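Local coordinates for protein putative aldo/keto reductase (PDB 4R9O) that probably works as an NADP-dependent oxidoreductase of the aldo/keto reductase family, built on a TIM barrel, at residues 186-199 against 249-261. Sequence-based numbering, arbitrary orientation.
Sequences ISPVHQPLLLDGTL and VYAWILRLPSQPL
The indole of Trp-252 receives the ring of Pro-188 over one face, and this CH-pi contact is the aromatic part of a seam with no hydrogen bond across it. Pro-188 CG stands 4.1 Å from the centroid of the six-membered ring of Trp-252, 18° off the ring normal, while Pro-188 CD also reaches Val-249 CG1 at 3.8 Å. With CG of Trp-252 anti to its backbone N (chi1 -174°), the indole reaches from helix 245-254 against the turn that follows strand 182-185, its CZ3 and CH2 next to the backbone of Ser-187 and Pro-188. Gln-191 crosses the ring's far end, its amide plane turned 68° from the indole; from there NE2 donates a nearly straight bond of 2.8 Å to Pro-188 O, which lies close to the plane of the Gln-191 amide, so the proline turn is held from within. Trp-288 of helix 285-296 stacks on the same tryptophan.

Packing is just as close at Ile-186, whose CG2 meets Leu-256 CD1 tip to tip at 3.6 Å, and again where Leu-199 CD2 lies 3.7 Å from Ser-258 OG. The loose side is the bend between, where Pro-192, Leu-195 and Asp-196 touch nothing of 249-261. There Asp-196 OD1 accepts from both N and OG1 of Thr-198, an Asx turn leading into helix 198-205, and Leu-195 packs on Pro-135 of a second subunit.

The seam thus joins the connection after strand 182-185 to helix 245-254 and the turn leading into strand 261-264, with strand 210-212 between the two in the barrel. Ile-253 also touches Cys-214, a likely NADP-site residue. Ile-253 CD1 lies 3.4 Å from Ile-186 O, a buried carbonyl with no partner in the model. Without polar pairing across the seam, cohesion rests on apolar fit and dispersion over the indole, and that carbonyl is probably a price the packing pays.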
loop_
_atom_site.group_PDB
_atom_site.type_symbol
_atom_site.label_atom_id
_atom_site.label_comp_id
_atom_site.label_asym_id
_atom_site.label_seq_id
_atom_site.Cartn_x
_atom_site.Cartn_y
_atom_site.Cartn_z
ATOM N N ILE C 186 6.458 -19.133 -8.337
ATOM C CA ILE C 186 7.709 -18.476 -8.723
ATOM C C ILE C 186 7.801 -18.259 -10.228
ATOM O O ILE C 186 7.720 -19.211 -11.000
ATOM C CB ILE C 186 8.958 -19.288 -8.313
ATOM C CG1 ILE C 186 8.854 -19.792 -6.873
ATOM C CG2 ILE C 186 10.219 -18.450 -8.532
ATOM C CD1 ILE C 186 9.955 -20.745 -6.463
ATOM N N SER C 187 7.989 -17.009 -10.637
ATOM C CA SER C 187 8.196 -16.670 -12.039
ATOM C C SER C 187 8.753 -15.258 -12.120
ATOM O O SER C 187 8.729 -14.530 -11.127
ATOM C CB SER C 187 6.890 -16.779 -12.825
ATOM O OG SER C 187 6.082 -15.638 -12.620
ATOM N N PRO C 188 9.261 -14.856 -13.295
ATOM C CA PRO C 188 9.657 -13.448 -13.430
ATOM C C PRO C 188 8.454 -12.517 -13.242
ATOM O O PRO C 188 8.618 -11.353 -12.881
ATOM C CB PRO C 188 10.205 -13.365 -14.867
ATOM C CG PRO C 188 10.619 -14.763 -15.204
ATOM C CD PRO C 188 9.656 -15.664 -14.468
ATOM N N VAL C 189 7.258 -13.056 -13.468
ATOM C CA VAL C 189 5.999 -12.314 -13.375
ATOM C C VAL C 189 5.508 -12.202 -11.927
ATOM O O VAL C 189 4.720 -11.321 -11.587
ATOM C CB VAL C 189 4.908 -12.999 -14.246
ATOM C CG1 VAL C 189 3.609 -12.220 -14.231
ATOM C CG2 VAL C 189 5.400 -13.159 -15.666
ATOM N N HIS C 190 5.972 -13.109 -11.074
ATOM C CA HIS C 190 5.563 -13.125 -9.679
ATOM C C HIS C 190 6.767 -13.424 -8.800
ATOM O O HIS C 190 7.109 -14.591 -8.597
ATOM C CB HIS C 190 4.460 -14.168 -9.442
ATOM C CG HIS C 190 3.911 -14.154 -8.047
ATOM N ND1 HIS C 190 3.002 -13.215 -7.621
ATOM C CD2 HIS C 190 4.164 -14.950 -6.980
ATOM C CE1 HIS C 190 2.705 -13.436 -6.349
ATOM N NE2 HIS C 190 3.395 -14.486 -5.939
ATOM N N GLN C 191 7.400 -12.369 -8.279
ATOM C CA GLN C 191 8.676 -12.500 -7.580
ATOM C C GLN C 191 8.729 -12.197 -6.067
ATOM O O GLN C 191 9.837 -12.136 -5.518
ATOM C CB GLN C 191 9.728 -11.593 -8.257
ATOM C CG GLN C 191 9.950 -11.803 -9.767
ATOM C CD GLN C 191 11.098 -10.938 -10.318
ATOM O OE1 GLN C 191 12.101 -10.708 -9.637
ATOM N NE2 GLN C 191 10.937 -10.438 -11.540
ATOM N N PRO C 192 7.575 -12.019 -5.378
ATOM C CA PRO C 192 7.790 -11.565 -3.996
ATOM C C PRO C 192 8.473 -12.601 -3.100
ATOM O O PRO C 192 9.121 -12.219 -2.131
ATOM C CB PRO C 192 6.368 -11.277 -3.499
ATOM C CG PRO C 192 5.486 -12.161 -4.312
ATOM C CD PRO C 192 6.137 -12.224 -5.664
ATOM N N LEU C 193 8.354 -13.884 -3.421
ATOM C CA LEU C 193 8.901 -14.907 -2.530
ATOM C C LEU C 193 10.439 -14.926 -2.549
ATOM O O LEU C 193 11.079 -15.556 -1.697
ATOM C CB LEU C 193 8.344 -16.281 -2.899
ATOM C CG LEU C 193 6.820 -16.367 -2.735
ATOM C CD1 LEU C 193 6.339 -17.785 -3.009
ATOM C CD2 LEU C 193 6.367 -15.893 -1.346
ATOM N N LEU C 194 11.018 -14.238 -3.526
ATOM C CA LEU C 194 12.470 -14.150 -3.640
ATOM C C LEU C 194 13.073 -13.424 -2.450
ATOM O O LEU C 194 14.196 -13.719 -2.030
ATOM C CB LEU C 194 12.867 -13.431 -4.925
ATOM C CG LEU C 194 13.010 -14.291 -6.188
ATOM C CD1 LEU C 194 11.683 -14.918 -6.593
ATOM C CD2 LEU C 194 13.578 -13.453 -7.311
ATOM N N LEU C 195 12.317 -12.474 -1.907
ATOM C CA LEU C 195 12.851 -11.604 -0.873
ATOM C C LEU C 195 12.003 -11.553 0.404
ATOM O O LEU C 195 12.397 -10.901 1.375
ATOM C CB LEU C 195 13.029 -10.193 -1.439
ATOM C CG LEU C 195 13.976 -10.095 -2.649
ATOM C CD1 LEU C 195 14.035 -8.679 -3.189
ATOM C CD2 LEU C 195 15.378 -10.583 -2.301
ATOM N N ASP C 196 10.862 -12.239 0.435
ATOM C CA ASP C 196 9.998 -12.124 1.618
ATOM C C ASP C 196 10.275 -13.164 2.712
ATOM O O ASP C 196 9.599 -13.177 3.736
ATOM C CB ASP C 196 8.511 -12.164 1.225
ATOM C CG ASP C 196 7.979 -13.577 0.975
ATOM O OD1 ASP C 196 8.755 -14.559 0.962
ATOM O OD2 ASP C 196 6.739 -13.707 0.852
ATOM N N GLY C 197 11.244 -14.046 2.495
ATOM C CA GLY C 197 11.623 -14.997 3.530
ATOM C C GLY C 197 11.182 -16.417 3.256
ATOM O O GLY C 197 11.645 -17.363 3.889
ATOM N N THR C 198 10.266 -16.576 2.315
ATOM C CA THR C 198 9.782 -17.911 1.989
ATOM C C THR C 198 10.908 -18.778 1.453
ATOM O O THR C 198 11.138 -19.881 1.950
ATOM C CB THR C 198 8.655 -17.857 0.974
ATOM O OG1 THR C 198 7.535 -17.183 1.568
ATOM C CG2 THR C 198 8.253 -19.279 0.550
ATOM N N LEU C 199 11.617 -18.263 0.450
ATOM C CA LEU C 199 12.681 -19.018 -0.200
ATOM C C LEU C 199 13.963 -19.041 0.634
ATOM O O LEU C 199 14.765 -19.977 0.511
ATOM C CB LEU C 199 12.961 -18.447 -1.590
ATOM C CG LEU C 199 11.804 -18.602 -2.586
ATOM C CD1 LEU C 199 12.111 -17.943 -3.931
ATOM C CD2 LEU C 199 11.453 -20.068 -2.768
ATOM N N VAL C 249 12.808 -18.847 -19.320
ATOM C CA VAL C 249 12.081 -18.683 -18.058
ATOM C C VAL C 249 12.362 -19.837 -17.088
ATOM O O VAL C 249 12.626 -19.606 -15.914
ATOM C CB VAL C 249 10.564 -18.582 -18.290
ATOM C CG1 VAL C 249 9.811 -18.575 -16.957
ATOM C CG2 VAL C 249 10.235 -17.342 -19.117
ATOM N N TYR C 250 12.307 -21.077 -17.567
ATOM C CA TYR C 250 12.611 -22.223 -16.699
ATOM C C TYR C 250 14.049 -22.144 -16.158
ATOM O O TYR C 250 14.303 -22.447 -14.988
ATOM C CB TYR C 250 12.390 -23.548 -17.446
ATOM C CG TYR C 250 10.924 -23.910 -17.639
ATOM C CD1 TYR C 250 10.020 -23.830 -16.584
ATOM C CD2 TYR C 250 10.447 -24.322 -18.877
ATOM C CE1 TYR C 250 8.672 -24.159 -16.764
ATOM C CE2 TYR C 250 9.113 -24.644 -19.070
ATOM C CZ TYR C 250 8.229 -24.564 -18.013
ATOM O OH TYR C 250 6.907 -24.892 -18.221
ATOM N N ALA C 251 14.983 -21.741 -17.018
ATOM C CA ALA C 251 16.386 -21.618 -16.637
ATOM C C ALA C 251 16.532 -20.558 -15.551
ATOM O O ALA C 251 17.316 -20.710 -14.616
ATOM C CB ALA C 251 17.248 -21.275 -17.858
ATOM N N TRP C 252 15.734 -19.500 -15.671
ATOM C CA TRP C 252 15.723 -18.394 -14.719
ATOM C C TRP C 252 15.298 -18.856 -13.326
ATOM O O TRP C 252 15.863 -18.433 -12.312
ATOM C CB TRP C 252 14.781 -17.297 -15.226
ATOM C CG TRP C 252 14.765 -16.032 -14.414
ATOM C CD1 TRP C 252 15.530 -14.920 -14.620
ATOM C CD2 TRP C 252 13.928 -15.739 -13.285
ATOM N NE1 TRP C 252 15.235 -13.959 -13.683
ATOM C CE2 TRP C 252 14.253 -14.437 -12.850
ATOM C CE3 TRP C 252 12.952 -16.462 -12.584
ATOM C CZ2 TRP C 252 13.627 -13.831 -11.760
ATOM C CZ3 TRP C 252 12.325 -15.857 -11.493
ATOM C CH2 TRP C 252 12.672 -14.556 -11.092
ATOM N N ILE C 253 14.280 -19.712 -13.296
ATOM C CA ILE C 253 13.764 -20.294 -12.062
ATOM C C ILE C 253 14.763 -21.278 -11.444
ATOM O O ILE C 253 15.008 -21.261 -10.235
ATOM C CB ILE C 253 12.424 -21.017 -12.331
ATOM C CG1 ILE C 253 11.320 -19.999 -12.630
ATOM C CG2 ILE C 253 12.032 -21.912 -11.162
ATOM C CD1 ILE C 253 10.012 -20.641 -13.049
ATOM N N LEU C 254 15.340 -22.134 -12.284
ATOM C CA LEU C 254 16.332 -23.110 -11.834
ATOM C C LEU C 254 17.565 -22.460 -11.209
ATOM O O LEU C 254 18.249 -23.076 -10.393
ATOM C CB LEU C 254 16.792 -23.994 -13.000
ATOM C CG LEU C 254 15.806 -24.987 -13.618
ATOM C CD1 LEU C 254 16.506 -25.755 -14.735
ATOM C CD2 LEU C 254 15.254 -25.941 -12.567
ATOM N N ARG C 255 17.859 -21.231 -11.627
ATOM C CA ARG C 255 19.046 -20.507 -11.169
ATOM C C ARG C 255 18.936 -20.108 -9.689
ATOM O O ARG C 255 19.945 -19.858 -9.030
ATOM C CB ARG C 255 19.270 -19.269 -12.053
ATOM C CG ARG C 255 20.506 -18.419 -11.718
ATOM C CD ARG C 255 21.780 -19.246 -11.752
ATOM N NE ARG C 255 22.955 -18.467 -11.356
ATOM C CZ ARG C 255 23.318 -18.253 -10.093
ATOM N NH1 ARG C 255 24.412 -17.548 -9.829
ATOM N NH2 ARG C 255 22.589 -18.745 -9.091
ATOM N N LEU C 256 17.711 -20.062 -9.167
ATOM C CA LEU C 256 17.488 -19.691 -7.769
ATOM C C LEU C 256 18.191 -20.650 -6.814
ATOM O O LEU C 256 18.158 -21.861 -7.010
ATOM C CB LEU C 256 15.993 -19.652 -7.452
ATOM C CG LEU C 256 15.178 -18.572 -8.179
ATOM C CD1 LEU C 256 13.702 -18.648 -7.788
ATOM C CD2 LEU C 256 15.736 -17.193 -7.872
ATOM N N PRO C 257 18.824 -20.108 -5.759
ATOM C CA PRO C 257 19.581 -20.943 -4.815
ATOM C C PRO C 257 18.709 -21.813 -3.883
ATOM O O PRO C 257 19.261 -22.656 -3.177
ATOM C CB PRO C 257 20.392 -19.918 -4.020
ATOM C CG PRO C 257 19.597 -18.663 -4.110
ATOM C CD PRO C 257 18.945 -18.670 -5.457
ATOM N N SER C 258 17.390 -21.639 -3.882
ATOM C CA SER C 258 16.519 -22.632 -3.237
ATOM C C SER C 258 16.401 -23.903 -4.096
ATOM O O SER C 258 15.909 -24.939 -3.636
ATOM C CB SER C 258 15.128 -22.053 -2.961
ATOM O OG SER C 258 14.600 -21.392 -4.097
ATOM N N GLN C 259 16.873 -23.813 -5.336
ATOM C CA GLN C 259 16.884 -24.947 -6.277
ATOM C C GLN C 259 15.496 -25.560 -6.500
ATOM O O GLN C 259 15.285 -26.734 -6.232
ATOM C CB GLN C 259 17.863 -26.020 -5.792
ATOM C CG GLN C 259 19.261 -25.473 -5.501
ATOM C CD GLN C 259 20.247 -26.557 -5.093
ATOM O OE1 GLN C 259 20.650 -27.380 -5.914
ATOM N NE2 GLN C 259 20.636 -26.563 -3.821
ATOM N N PRO C 260 14.554 -24.759 -7.022
ATOM C CA PRO C 260 13.169 -25.201 -7.231
ATOM C C PRO C 260 13.029 -26.320 -8.268
ATOM O O PRO C 260 13.875 -26.457 -9.161
ATOM C CB PRO C 260 12.464 -23.929 -7.737
ATOM C CG PRO C 260 13.399 -22.795 -7.411
ATOM C CD PRO C 260 14.760 -23.387 -7.511
ATOM N N LEU C 261 11.961 -27.102 -8.122
ATOM C CA LEU C 261 11.522 -28.097 -9.095
ATOM C C LEU C 261 10.323 -27.526 -9.849
ATOM O O LEU C 261 9.221 -27.443 -9.290
ATOM C CB LEU C 261 11.126 -29.410 -8.408
ATOM C CG LEU C 261 12.200 -30.269 -7.722
ATOM C CD1 LEU C 261 12.810 -29.599 -6.486
ATOM C CD2 LEU C 261 11.609 -31.613 -7.358
#